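Long-range contacts in uncharacterized protein (Cricetid herpesvirus 2, PDB 4ZKQ), which binds chemokines, probably acting as a viral decoy receptor that diverts them from host receptors: residues L63-E67 with N205-I209; L239-Y245 with G258-L264. All coordinates share one frame; numbering follows the deposited sequence.

Contact 1: residues L63-E67 with N205-I209. With NAG (2-acetamido-2-deoxy-beta-D-glucopyranose), chain B.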
loop_
_atom_site.group_PDB
_atom_site.type_symbol
_atom_site.label_atom_id
_atom_site.label_comp_id
_atom_site.label_asym_id
_atom_site.label_seq_id
_atom_site.Cartn_x
_atom_site.Cartn_y
_atom_site.Cartn_z
ATOM N N LEU A 63 -1.776 17.449 -11.989
ATOM C CA LEU A 63 -0.850 18.456 -12.497
ATOM C C LEU A 63 -0.876 18.447 -14.017
ATOM O O LEU A 63 -1.036 17.392 -14.634
ATOM C CB LEU A 63 0.575 18.195 -12.019
ATOM C CG LEU A 63 1.102 18.872 -10.758
ATOM C CD1 LEU A 63 2.575 18.535 -10.619
ATOM C CD2 LEU A 63 0.903 20.378 -10.780
ATOM N N ASP A 64 -0.711 19.615 -14.628
ATOM C CA ASP A 64 -0.636 19.677 -16.078
ATOM C C ASP A 64 0.765 19.254 -16.495
ATOM O O ASP A 64 1.737 19.963 -16.248
ATOM C CB ASP A 64 -0.970 21.074 -16.602
ATOM C CG ASP A 64 -1.014 21.124 -18.120
ATOM O OD1 ASP A 64 -1.880 20.443 -18.717
ATOM O OD2 ASP A 64 -0.185 21.840 -18.718
ATOM N N LEU A 65 0.856 18.079 -17.107
ATOM C CA LEU A 65 2.134 17.483 -17.474
ATOM C C LEU A 65 2.033 16.854 -18.855
ATOM O O LEU A 65 1.071 16.136 -19.144
ATOM C CB LEU A 65 2.553 16.423 -16.454
ATOM C CG LEU A 65 2.776 16.870 -15.010
ATOM C CD1 LEU A 65 2.879 15.655 -14.118
ATOM C CD2 LEU A 65 4.033 17.712 -14.886
ATOM N N LEU A 66 3.030 17.113 -19.699
ATOM C CA LEU A 66 3.031 16.611 -21.068
ATOM C C LEU A 66 1.662 16.808 -21.719
ATOM O O LEU A 66 1.141 15.916 -22.380
ATOM C CB LEU A 66 3.444 15.136 -21.088
ATOM C CG LEU A 66 4.890 14.893 -20.645
ATOM C CD1 LEU A 66 5.202 13.413 -20.484
ATOM C CD2 LEU A 66 5.861 15.513 -21.635
ATOM N N GLU A 67 1.082 17.979 -21.468
ATOM C CA GLU A 67 -0.121 18.469 -22.152
ATOM C C GLU A 67 -1.450 17.812 -21.745
ATOM O O GLU A 67 -2.457 17.971 -22.439
ATOM C CB GLU A 67 0.063 18.342 -23.671
ATOM C CG GLU A 67 1.350 19.002 -24.176
ATOM C CD GLU A 67 1.444 19.061 -25.693
ATOM O OE1 GLU A 67 0.420 18.835 -26.371
ATOM O OE2 GLU A 67 2.548 19.338 -26.206
ATOM N N ASN A 205 10.913 12.714 -23.738
ATOM C CA ASN A 205 10.106 13.753 -23.102
ATOM C C ASN A 205 9.992 13.533 -21.595
ATOM O O ASN A 205 8.940 13.746 -20.990
ATOM C CB ASN A 205 8.726 13.829 -23.770
ATOM C CG ASN A 205 8.723 14.782 -24.953
ATOM O OD1 ASN A 205 9.785 15.113 -25.481
ATOM N ND2 ASN A 205 7.543 15.235 -25.371
ATOM N N GLN A 206 11.111 13.140 -20.994
ATOM C CA GLN A 206 11.137 12.778 -19.590
ATOM C C GLN A 206 10.738 13.950 -18.712
ATOM O O GLN A 206 11.263 15.057 -18.837
ATOM C CB GLN A 206 12.517 12.269 -19.186
ATOM C CG GLN A 206 12.571 11.800 -17.743
ATOM C CD GLN A 206 13.773 10.932 -17.447
ATOM O OE1 GLN A 206 14.165 10.093 -18.259
ATOM N NE2 GLN A 206 14.363 11.128 -16.276
ATOM N N THR A 207 9.789 13.678 -17.828
ATOM C CA THR A 207 9.233 14.667 -16.922
ATOM C C THR A 207 9.271 14.086 -15.518
ATOM O O THR A 207 8.742 12.999 -15.288
ATOM C CB THR A 207 7.792 15.030 -17.314
ATOM O OG1 THR A 207 7.763 15.443 -18.684
ATOM C CG2 THR A 207 7.242 16.147 -16.437
ATOM N N CYS A 208 9.910 14.795 -14.592
ATOM C CA CYS A 208 10.098 14.289 -13.238
ATOM C C CYS A 208 9.156 14.963 -12.245
ATOM O O CYS A 208 8.984 16.184 -12.251
ATOM C CB CYS A 208 11.548 14.473 -12.797
ATOM S SG CYS A 208 12.718 13.501 -13.773
ATOM N N ILE A 209 8.549 14.135 -11.400
ATOM C CA ILE A 209 7.565 14.575 -10.417
ATOM C C ILE A 209 7.938 14.043 -9.051
ATOM O O ILE A 209 8.245 12.855 -8.906
ATOM C CB ILE A 209 6.145 14.074 -10.745
ATOM C CG1 ILE A 209 5.731 14.471 -12.160
ATOM C CG2 ILE A 209 5.125 14.604 -9.730
ATOM C CD1 ILE A 209 5.101 13.323 -12.903
HETATM C C1 NAG B . 7.467 16.168 -26.477
HETATM C C2 NAG B . 8.119 15.722 -27.742
HETATM C C3 NAG B . 7.053 15.497 -28.825
HETATM C C4 NAG B . 5.856 14.805 -28.186
HETATM C C5 NAG B . 5.169 15.810 -27.290
HETATM C C6 NAG B . 4.419 15.138 -26.148
HETATM C C7 NAG B . 10.447 16.480 -28.254
HETATM C C8 NAG B . 11.360 17.586 -28.671
HETATM N N2 NAG B . 9.027 16.733 -28.140
HETATM O O3 NAG B . 7.567 14.696 -29.837
HETATM O O4 NAG B . 5.021 14.370 -29.244
HETATM O O5 NAG B . 6.133 16.692 -26.729
HETATM O O6 NAG B . 3.022 15.365 -26.302
HETATM O O7 NAG B . 10.915 15.379 -28.021
#
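Leu65 and Leu66 pack on Ile209, Thr207 and Asn205 in a side-chain contact that lays strand 63-65 and the turn after it on the large mixed sheet: strand 63-65 edges a four-stranded antiparallel sheet, whereas residues 206-209 belong to the long strand 206-223 of the large one. No hydrogen bond spans the two segments, and the CA atoms of Leu65 and Thr207 stand 7.7 Å apart, too far for backbone pairing. Leu65 and Ile209 meet tip to tip, CD1 to CD1 at 3.4 Å, which is tight for two methyl carbons. The other branch of Leu65, CD2, lies 3.9 Å from Thr207 CG2. The Leu66 and Thr207 side chains run antiparallel alongside each other, with Leu66 CD2 3.5 Å from Thr207 OG1 and 3.6 Å from Asn205 O. With OG1 anti to its own carbonyl carbon (chi1 -54°), Thr207 turns the hydroxyl back to donate to Asn205 O at 3.1 Å, tilted 32° from the carbonyl plane. Asn205 ND2 carries an N-linked GlcNAc. Beyond the segments, Arg151 hydrogen-bonds to the carbonyl oxygens of Leu65 and Leu66. Van der Waals packing thus joins the segments, and Asn205 O gives the buried Thr207 hydroxyl a polar partner within its own segment, consistent with its lying against Leu66.

Contact 2: residues L239-Y245 with G258-L264. With NAG (2-acetamido-2-deoxy-beta-D-glucopyranose), chain C.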
loop_
_atom_site.group_PDB
_atom_site.type_symbol
_atom_site.label_atom_id
_atom_site.label_comp_id
_atom_site.label_asym_id
_atom_site.label_seq_id
_atom_site.Cartn_x
_atom_site.Cartn_y
_atom_site.Cartn_z
ATOM N N LEU A 239 9.811 9.753 -6.182
ATOM C CA LEU A 239 10.400 10.471 -7.296
ATOM C C LEU A 239 10.145 9.669 -8.561
ATOM O O LEU A 239 10.638 8.552 -8.707
ATOM C CB LEU A 239 11.893 10.699 -7.071
ATOM C CG LEU A 239 12.560 11.649 -8.071
ATOM C CD1 LEU A 239 11.923 13.036 -8.045
ATOM C CD2 LEU A 239 14.053 11.739 -7.793
ATOM N N THR A 240 9.352 10.245 -9.459
ATOM C CA THR A 240 8.835 9.527 -10.610
ATOM C C THR A 240 9.135 10.238 -11.922
ATOM O O THR A 240 8.868 11.429 -12.055
ATOM C CB THR A 240 7.312 9.348 -10.499
ATOM O OG1 THR A 240 6.983 8.831 -9.205
ATOM C CG2 THR A 240 6.814 8.399 -11.572
ATOM N N ALA A 241 9.668 9.490 -12.888
ATOM C CA ALA A 241 9.840 9.976 -14.259
ATOM C C ALA A 241 8.707 9.495 -15.162
ATOM O O ALA A 241 8.464 8.296 -15.272
ATOM C CB ALA A 241 11.179 9.514 -14.819
ATOM N N LEU A 242 8.013 10.436 -15.794
ATOM C CA LEU A 242 7.030 10.123 -16.826
ATOM C C LEU A 242 7.621 10.387 -18.205
ATOM O O LEU A 242 8.431 11.294 -18.363
ATOM C CB LEU A 242 5.767 10.960 -16.656
ATOM C CG LEU A 242 5.034 10.831 -15.319
ATOM C CD1 LEU A 242 3.739 11.613 -15.382
ATOM C CD2 LEU A 242 4.771 9.382 -14.985
ATOM N N GLY A 243 7.185 9.622 -19.201
ATOM C CA GLY A 243 7.667 9.799 -20.560
ATOM C C GLY A 243 7.351 8.614 -21.449
ATOM O O GLY A 243 6.463 7.818 -21.144
ATOM N N PHE A 244 8.078 8.500 -22.559
ATOM C CA PHE A 244 7.845 7.426 -23.520
ATOM C C PHE A 244 9.130 6.670 -23.791
ATOM O O PHE A 244 10.193 7.273 -23.952
ATOM C CB PHE A 244 7.279 7.979 -24.826
ATOM C CG PHE A 244 6.132 8.921 -24.635
ATOM C CD1 PHE A 244 6.359 10.262 -24.385
ATOM C CD2 PHE A 244 4.825 8.469 -24.710
ATOM C CE1 PHE A 244 5.304 11.135 -24.207
ATOM C CE2 PHE A 244 3.765 9.340 -24.535
ATOM C CZ PHE A 244 4.006 10.672 -24.284
ATOM N N TYR A 245 9.005 5.350 -23.863
ATOM C CA TYR A 245 10.121 4.481 -24.185
ATOM C C TYR A 245 10.645 4.835 -25.564
ATOM O O TYR A 245 9.862 5.056 -26.489
ATOM C CB TYR A 245 9.691 3.015 -24.140
ATOM C CG TYR A 245 10.832 2.037 -24.259
ATOM C CD1 TYR A 245 11.699 1.829 -23.197
ATOM C CD2 TYR A 245 11.038 1.314 -25.426
ATOM C CE1 TYR A 245 12.744 0.938 -23.295
ATOM C CE2 TYR A 245 12.081 0.418 -25.532
ATOM C CZ TYR A 245 12.930 0.234 -24.462
ATOM O OH TYR A 245 13.973 -0.654 -24.552
ATOM N N GLY A 258 2.853 4.164 -25.689
ATOM C CA GLY A 258 2.152 5.110 -24.832
ATOM C C GLY A 258 2.993 5.575 -23.660
ATOM O O GLY A 258 4.169 5.230 -23.560
ATOM N N MET A 259 2.408 6.360 -22.756
ATOM C CA MET A 259 3.196 6.882 -21.649
ATOM C C MET A 259 3.489 5.793 -20.626
ATOM O O MET A 259 2.667 4.905 -20.383
ATOM C CB MET A 259 2.495 8.056 -20.966
ATOM C CG MET A 259 3.371 8.734 -19.927
ATOM S SD MET A 259 2.663 10.255 -19.280
ATOM C CE MET A 259 2.627 11.260 -20.766
ATOM N N VAL A 260 4.676 5.885 -20.041
ATOM C CA VAL A 260 5.132 4.973 -19.002
ATOM C C VAL A 260 5.700 5.773 -17.851
ATOM O O VAL A 260 5.813 6.998 -17.939
ATOM C CB VAL A 260 6.219 4.018 -19.514
ATOM C CG1 VAL A 260 5.680 3.159 -20.624
ATOM C CG2 VAL A 260 7.425 4.813 -19.994
ATOM N N TYR A 261 6.074 5.084 -16.777
ATOM C CA TYR A 261 6.828 5.718 -15.709
ATOM C C TYR A 261 8.047 4.881 -15.362
ATOM O O TYR A 261 8.097 3.682 -15.640
ATOM C CB TYR A 261 5.956 5.949 -14.458
ATOM C CG TYR A 261 5.598 4.709 -13.655
ATOM C CD1 TYR A 261 6.526 4.105 -12.825
ATOM C CD2 TYR A 261 4.320 4.167 -13.706
ATOM C CE1 TYR A 261 6.206 2.987 -12.086
ATOM C CE2 TYR A 261 3.990 3.048 -12.971
ATOM C CZ TYR A 261 4.936 2.464 -12.160
ATOM O OH TYR A 261 4.614 1.350 -11.420
ATOM N N VAL A 262 9.027 5.542 -14.761
ATOM C CA VAL A 262 10.184 4.884 -14.176
ATOM C C VAL A 262 10.405 5.466 -12.787
ATOM O O VAL A 262 10.230 6.667 -12.585
ATOM C CB VAL A 262 11.453 5.078 -15.046
ATOM C CG1 VAL A 262 12.688 4.558 -14.333
ATOM C CG2 VAL A 262 11.292 4.378 -16.382
ATOM N N HIS A 263 10.761 4.612 -11.829
ATOM C CA HIS A 263 11.150 5.069 -10.497
ATOM C C HIS A 263 12.544 5.686 -10.530
ATOM O O HIS A 263 13.457 5.115 -11.124
ATOM C CB HIS A 263 11.141 3.911 -9.491
ATOM C CG HIS A 263 9.795 3.294 -9.280
ATOM N ND1 HIS A 263 8.738 3.983 -8.714
ATOM C CD2 HIS A 263 9.331 2.052 -9.542
ATOM C CE1 HIS A 263 7.689 3.194 -8.648
ATOM N NE2 HIS A 263 8.016 2.009 -9.145
ATOM N N LEU A 264 12.708 6.836 -9.881
ATOM C CA LEU A 264 14.022 7.465 -9.741
ATOM C C LEU A 264 14.537 7.337 -8.305
ATOM O O LEU A 264 13.754 7.228 -7.364
ATOM C CB LEU A 264 13.955 8.936 -10.151
ATOM C CG LEU A 264 13.461 9.200 -11.574
ATOM C CD1 LEU A 264 13.277 10.694 -11.791
ATOM C CD2 LEU A 264 14.418 8.614 -12.605
HETATM C C1 NAG C . 4.255 13.153 -29.038
HETATM C C2 NAG C . 5.062 11.982 -28.591
HETATM C C3 NAG C . 4.165 10.724 -28.577
HETATM C C4 NAG C . 2.823 10.956 -27.868
HETATM C C5 NAG C . 2.200 12.288 -28.219
HETATM C C6 NAG C . 1.045 12.569 -27.267
HETATM C C7 NAG C . 7.229 10.893 -29.145
HETATM C C8 NAG C . 8.353 10.681 -30.104
HETATM N N2 NAG C . 6.137 11.776 -29.488
HETATM O O3 NAG C . 4.836 9.702 -27.909
HETATM O O4 NAG C . 1.936 9.925 -28.246
HETATM O O5 NAG C . 3.167 13.318 -28.102
HETATM O O6 NAG C . 0.482 13.845 -27.547
HETATM O O7 NAG C . 7.235 10.315 -28.072
HETATM O O HOH W 1 8.354 6.667 -8.241
HETATM O O HOH W 2 6.259 3.861 -24.203
#
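Leu264, Met259 and Leu239 bury much of the surface where strand 239-244 pairs antiparallel with strand 260-263, and they lie toward the two ends of the pairing. At one end Leu264 crosses Leu239 at a slant, its CB 3.7 Å from Leu239 CD2. With CG anti to its carbonyl carbon (chi1 -57°), Leu264 reaches inward along the strand and sets CD1 3.9 Å from Ala241 CB. The backbone supports this: Leu264 N donates to Leu239 O at 2.9 Å. At the other end Met259 extends as far as its sulfur and then bends at chi3 (-64°), so that SD faces Leu242 CB and the methyl CE lies 3.8 Å from Phe244 CZ. That ring has the O3 hydroxyl of the second sugar of the glycan over the centre of one face, 3.4 Å above the plane.

Between these ends, Ala241 with Val262 and Gly243 with Val260 are hydrogen-bonded pairs; of their four bonds, the one from Gly243 N to Val260 O is the longest, at 3.2 Å. Thr240 with His263 and Leu242 with Tyr261 are non-hydrogen-bonded pairs. One water joins Thr240 OG1 to His263 ND1, at the imidazole edge and in its plane; another takes a bond from Tyr245 N and gives one to Gly258 O. Tyr261 OH bonds beyond the segments, to Leu147 N. Backbone bonds thus fix the register, apolar side chains pack over both ends, and water bridges polar atoms there, consistent with strand 260-263 lying at the edge of the large sheet, paired with strand 233-244 and partly exposed.

In the fold
The centres of contacts 1 and 2 lie about 9 Å apart, and both segments of contact 1 precede those of contact 2 in the sequence. They meet in the large mixed sheet, where strand 206-223 of contact 1 neighbours strand 233-244 of contact 2; probable backbone bonds include Ile209 N to Thr240 O, 2.8 Å. Contact 1 packs the edge of the four-stranded sheet on the large sheet, while contact 2 pairs an outer strand within the large sheet. Met259 of contact 2 also reaches Leu66, whose CD1 lies 3.4 Å from Met259 CE, and Arg151 on strand 147-152 of the four-stranded sheet. The glycan rooted at Asn205 extends over Phe244.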